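Local coordinates for erythrocyte membrane protein 1 (Plasmodium falciparum, PDB 6S8T) that probably binds host cell-surface receptors, this piece being the ICAM-1-binding DBLbeta domain of a PfEMP1 adhesin of malaria-infected erythrocytes, at residues Pro13-Gln18 / Ser412-Ala417; Lys136-Leu141 / Lys219-Lys224. One frame throughout, in Å; residues are numbered along the deposited sequence.

Contact 1: residues Pro13-Gln18 / Ser412-Ala417; sequences PAIANQ and SPYSTA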
# COMPACT_ATOMS: atom_id res chain seq x y z
N PRO A 13 14.82 18.29 -1.56
CA PRO A 13 13.69 18.15 -0.63
C PRO A 13 12.75 17.03 -1.04
O PRO A 13 12.50 16.80 -2.23
CB PRO A 13 13.00 19.52 -0.71
CG PRO A 13 13.33 20.01 -2.08
CD PRO A 13 14.73 19.51 -2.37
N ALA A 14 12.22 16.33 -0.04
CA ALA A 14 11.21 15.30 -0.27
C ALA A 14 9.84 15.97 -0.33
O ALA A 14 9.42 16.62 0.64
CB ALA A 14 11.26 14.26 0.85
N ILE A 15 9.14 15.81 -1.45
CA ILE A 15 7.97 16.63 -1.74
C ILE A 15 6.71 15.82 -2.00
O ILE A 15 5.66 16.41 -2.28
CB ILE A 15 8.25 17.58 -2.92
CG1 ILE A 15 8.60 16.80 -4.18
CG2 ILE A 15 9.37 18.54 -2.57
CD1 ILE A 15 9.14 17.67 -5.30
N ALA A 16 6.77 14.49 -1.91
CA ALA A 16 5.58 13.68 -2.19
C ALA A 16 4.43 14.04 -1.26
O ALA A 16 3.27 14.14 -1.70
CB ALA A 16 5.91 12.19 -2.09
N ASN A 17 4.72 14.25 0.03
CA ASN A 17 3.65 14.54 0.98
C ASN A 17 3.00 15.89 0.71
O ASN A 17 1.78 16.04 0.84
CB ASN A 17 4.17 14.48 2.42
CG ASN A 17 3.06 14.57 3.45
OD1 ASN A 17 2.45 13.56 3.80
ND2 ASN A 17 2.79 15.77 3.93
N GLN A 18 3.80 16.90 0.35
CA GLN A 18 3.23 18.19 -0.01
C GLN A 18 2.43 18.09 -1.31
O GLN A 18 1.44 18.81 -1.48
CB GLN A 18 4.32 19.25 -0.12
CG GLN A 18 4.96 19.60 1.21
CD GLN A 18 6.05 20.65 1.08
OE1 GLN A 18 5.77 21.85 0.97
NE2 GLN A 18 7.30 20.21 1.10
N SER A 412 16.93 16.09 -11.22
CA SER A 412 15.97 15.68 -10.21
C SER A 412 16.10 14.19 -9.93
O SER A 412 16.16 13.39 -10.88
CB SER A 412 14.53 15.99 -10.67
OG SER A 412 13.58 15.44 -9.77
N PRO A 413 16.14 13.77 -8.66
CA PRO A 413 16.18 12.33 -8.37
C PRO A 413 14.88 11.61 -8.69
O PRO A 413 14.90 10.38 -8.80
CB PRO A 413 16.49 12.29 -6.87
CG PRO A 413 15.95 13.59 -6.35
CD PRO A 413 16.20 14.59 -7.44
N TYR A 414 13.76 12.32 -8.83
CA TYR A 414 12.49 11.66 -9.08
C TYR A 414 12.36 11.09 -10.49
O TYR A 414 11.30 10.53 -10.81
CB TYR A 414 11.33 12.63 -8.81
CG TYR A 414 11.17 12.97 -7.35
CD1 TYR A 414 10.47 12.13 -6.49
CD2 TYR A 414 11.73 14.13 -6.82
CE1 TYR A 414 10.32 12.43 -5.15
CE2 TYR A 414 11.58 14.44 -5.47
CZ TYR A 414 10.88 13.58 -4.65
OH TYR A 414 10.72 13.87 -3.32
N SER A 415 13.38 11.21 -11.33
CA SER A 415 13.28 10.67 -12.68
C SER A 415 13.52 9.16 -12.75
O SER A 415 13.36 8.58 -13.83
CB SER A 415 14.27 11.39 -13.61
OG SER A 415 15.59 11.28 -13.13
N THR A 416 13.89 8.52 -11.64
CA THR A 416 14.05 7.07 -11.57
C THR A 416 13.41 6.54 -10.29
O THR A 416 13.29 7.26 -9.29
CB THR A 416 15.52 6.63 -11.62
OG1 THR A 416 16.19 7.05 -10.42
CG2 THR A 416 16.24 7.20 -12.83
N ALA A 417 13.01 5.27 -10.33
CA ALA A 417 12.41 4.65 -9.16
C ALA A 417 13.39 4.60 -8.00
O ALA A 417 13.01 4.83 -6.84
CB ALA A 417 11.91 3.24 -9.51
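Y414 is the one residue of 412-417 that touches 13-18, meeting P13, A14, I15 and, more distantly, A16: its CB leads toward that segment, although the nearest CA there, that of A14, is 9.6 Å from the CA of Y414. The polar part of the contact gathers at the phenol oxygen. Y414 OH lies 3.1 Å from I15 N and 3.4 Å from A14 CA. The firm partner of the hydroxyl is E424 at the end of helix 417-424, whose OE2 hydrogen-bonds Y414 OH and also accepts from A16 N, with a weak bond from I15 N. One carboxylate oxygen thus joins the phenol to the first turn of helix 16-32, and the positive end of the helix dipole would probably favour a charged E424.

The apolar part comes from I15. With chi1 at 60°, CG1 sits between the backbone N and the carbonyl carbon, which carries the ethyl arm obliquely to the phenol end of the ring: I15 CG1 is 4.0 Å from Y414 CZ, and I15 CD1 lies 4.1 Å from Y414 CE2. P13 O stands instead at the ring's edge, near its plane, 3.6 Å from Y414 OH. L398 of helix 388-402 touches both I15 and Y414.

Within 412-417 the turn bearing the tyrosine is braced by serines. S412 OG accepts from Y414 N at 3.3 Å, and S415 OG donates to S412 O at 3.1 Å. The first of these bonds closes an ST turn at the 3-10 segment 413-415, which leads into helix 417-424, N-capped by T416 through its OG1 bond to G419 N, and packs against the start of helix 16-32 in the largely helical DBLbeta domain.

Contact 2: residues Lys136-Leu141 / Lys219-Lys224; sequences KAIHSL and KEEIKK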
# COMPACT_ATOMS: atom_id res chain seq x y z
N LYS A 136 -31.26 4.43 3.01
CA LYS A 136 -30.20 5.01 3.82
C LYS A 136 -28.85 4.38 3.49
O LYS A 136 -28.05 4.07 4.38
CB LYS A 136 -30.52 4.87 5.31
CG LYS A 136 -31.78 5.61 5.74
CD LYS A 136 -31.82 5.80 7.26
CE LYS A 136 -32.92 4.98 7.90
NZ LYS A 136 -34.29 5.46 7.54
N ALA A 137 -28.58 4.19 2.20
CA ALA A 137 -27.33 3.55 1.78
C ALA A 137 -26.11 4.41 2.07
O ALA A 137 -25.01 3.88 2.17
CB ALA A 137 -27.39 3.22 0.28
N ILE A 138 -26.29 5.73 2.19
CA ILE A 138 -25.17 6.60 2.54
C ILE A 138 -24.63 6.25 3.92
O ILE A 138 -23.41 6.19 4.13
CB ILE A 138 -25.61 8.07 2.46
CG1 ILE A 138 -25.70 8.52 1.00
CG2 ILE A 138 -24.66 8.97 3.22
CD1 ILE A 138 -24.38 8.41 0.29
N HIS A 139 -25.52 5.98 4.87
CA HIS A 139 -25.13 5.72 6.24
C HIS A 139 -24.80 4.25 6.50
O HIS A 139 -23.92 3.96 7.31
CB HIS A 139 -26.23 6.17 7.20
CG HIS A 139 -26.69 7.58 6.96
ND1 HIS A 139 -25.97 8.68 7.40
CD2 HIS A 139 -27.78 8.07 6.34
CE1 HIS A 139 -26.60 9.78 7.05
NE2 HIS A 139 -27.71 9.44 6.41
N SER A 140 -25.50 3.33 5.83
CA SER A 140 -25.22 1.91 6.04
C SER A 140 -23.86 1.51 5.46
O SER A 140 -23.20 0.62 6.01
CB SER A 140 -26.33 1.06 5.41
OG SER A 140 -27.58 1.33 6.02
N LEU A 141 -23.43 2.15 4.37
CA LEU A 141 -22.14 1.82 3.79
C LEU A 141 -21.00 2.24 4.71
O LEU A 141 -19.99 1.53 4.83
CB LEU A 141 -21.98 2.47 2.42
CG LEU A 141 -20.64 2.26 1.72
CD1 LEU A 141 -20.39 0.78 1.47
CD2 LEU A 141 -20.56 3.04 0.42
N LYS A 219 -26.80 7.47 -6.17
CA LYS A 219 -27.02 8.54 -7.14
C LYS A 219 -28.48 8.96 -7.18
O LYS A 219 -28.80 10.14 -7.33
CB LYS A 219 -26.54 8.11 -8.53
CG LYS A 219 -26.74 9.17 -9.60
CD LYS A 219 -26.37 8.66 -10.99
CE LYS A 219 -26.68 9.72 -12.04
NZ LYS A 219 -26.41 9.25 -13.43
N GLU A 220 -29.40 8.00 -7.03
CA GLU A 220 -30.82 8.31 -6.96
C GLU A 220 -31.25 8.72 -5.56
O GLU A 220 -32.24 9.45 -5.42
CB GLU A 220 -31.64 7.10 -7.43
CG GLU A 220 -33.08 7.43 -7.82
CD GLU A 220 -33.17 8.17 -9.15
OE1 GLU A 220 -32.16 8.22 -9.88
OE2 GLU A 220 -34.27 8.69 -9.46
N GLU A 221 -30.54 8.27 -4.52
CA GLU A 221 -30.89 8.63 -3.15
C GLU A 221 -30.75 10.13 -2.92
O GLU A 221 -31.68 10.78 -2.42
CB GLU A 221 -30.02 7.85 -2.16
CG GLU A 221 -30.27 8.16 -0.69
CD GLU A 221 -29.38 7.35 0.24
OE1 GLU A 221 -28.74 6.39 -0.24
OE2 GLU A 221 -29.32 7.66 1.44
N ILE A 222 -29.60 10.70 -3.28
CA ILE A 222 -29.38 12.14 -3.13
C ILE A 222 -29.99 12.94 -4.27
O ILE A 222 -29.94 14.18 -4.23
CB ILE A 222 -27.88 12.47 -3.03
CG1 ILE A 222 -27.19 12.21 -4.37
CG2 ILE A 222 -27.23 11.67 -1.92
CD1 ILE A 222 -25.73 12.58 -4.38
N LYS A 223 -30.56 12.29 -5.28
CA LYS A 223 -31.16 12.98 -6.41
C LYS A 223 -32.44 13.72 -6.05
O LYS A 223 -33.00 14.40 -6.91
CB LYS A 223 -31.43 11.99 -7.54
CG LYS A 223 -31.39 12.59 -8.94
CD LYS A 223 -31.53 11.51 -10.00
CE LYS A 223 -31.46 12.09 -11.40
NZ LYS A 223 -31.60 11.04 -12.44
N LYS A 224 -32.91 13.60 -4.81
CA LYS A 224 -34.11 14.30 -4.36
C LYS A 224 -33.90 15.81 -4.40
O LYS A 224 -32.77 16.30 -4.36
CB LYS A 224 -34.49 13.86 -2.95
CG LYS A 224 -34.96 12.42 -2.85
CD LYS A 224 -35.49 12.11 -1.45
CE LYS A 224 -36.11 10.73 -1.38
NZ LYS A 224 -36.73 10.46 -0.05
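E221 reaches across to A137 and I138 with its carboxylate set against the start of helix 137-163. OE1 accepts a weak hydrogen bond from A137 N, 3.3 Å long and bent to 123° at the hydrogen, and the same oxygen lies 3.5 Å from A137 CB. OE2 rests 3.7 Å from K136 CA and equally far from I138 CG1, so the far end of the glutamate touches both backbone and aliphatic surface. The side chain gets there by being fully stretched: CG is anti to the backbone N (chi1 178°) and CD continues the line (chi2 180°), spanning a CA separation of 7.9 Å between K136 and E221. An acidic group at this helix N-terminus is probably favoured by the dipole, although the bond itself is weak.

Behind this first shell, K136 holds the N-cap position, and its carbonyl oxygen accepts from both S140 N and S140 OG, securing the opening turn of the helix. I138 also lays CG2 over the centre of the H139 ring, 4.3 Å above its plane, while H139 ND1 is hydrogen-bonded to D42 N.

Farther out, I218 of helix 202-221 touches A137 and I138, and W252 of helix 246-268 packs on I138 and L141. The contact therefore joins the beginning of helix 137-163 to the end of helix 202-221, with helix 246-268 alongside, in the helical Duffy-binding domain.

Overall arrangement
Both contacts set a long side chain against the N-terminus of a helix, yet they share no helix, and their centres are 40 Å apart. Contact 1 is the more buried, its centre about 18 Å from that of the chain; contact 2 is partly buried, its centre about 29 Å from the same point. In the former a tyrosine hydroxyl shares a carboxylate, from the helix that follows directly on its own segment, with the helix start, while its ring packs on isoleucine; in the latter the carboxylate crosses directly, and both partners belong to the Duffy-binding region. Along the sequence, contact 2 falls wholly within the long excursion that contact 1 brings back together.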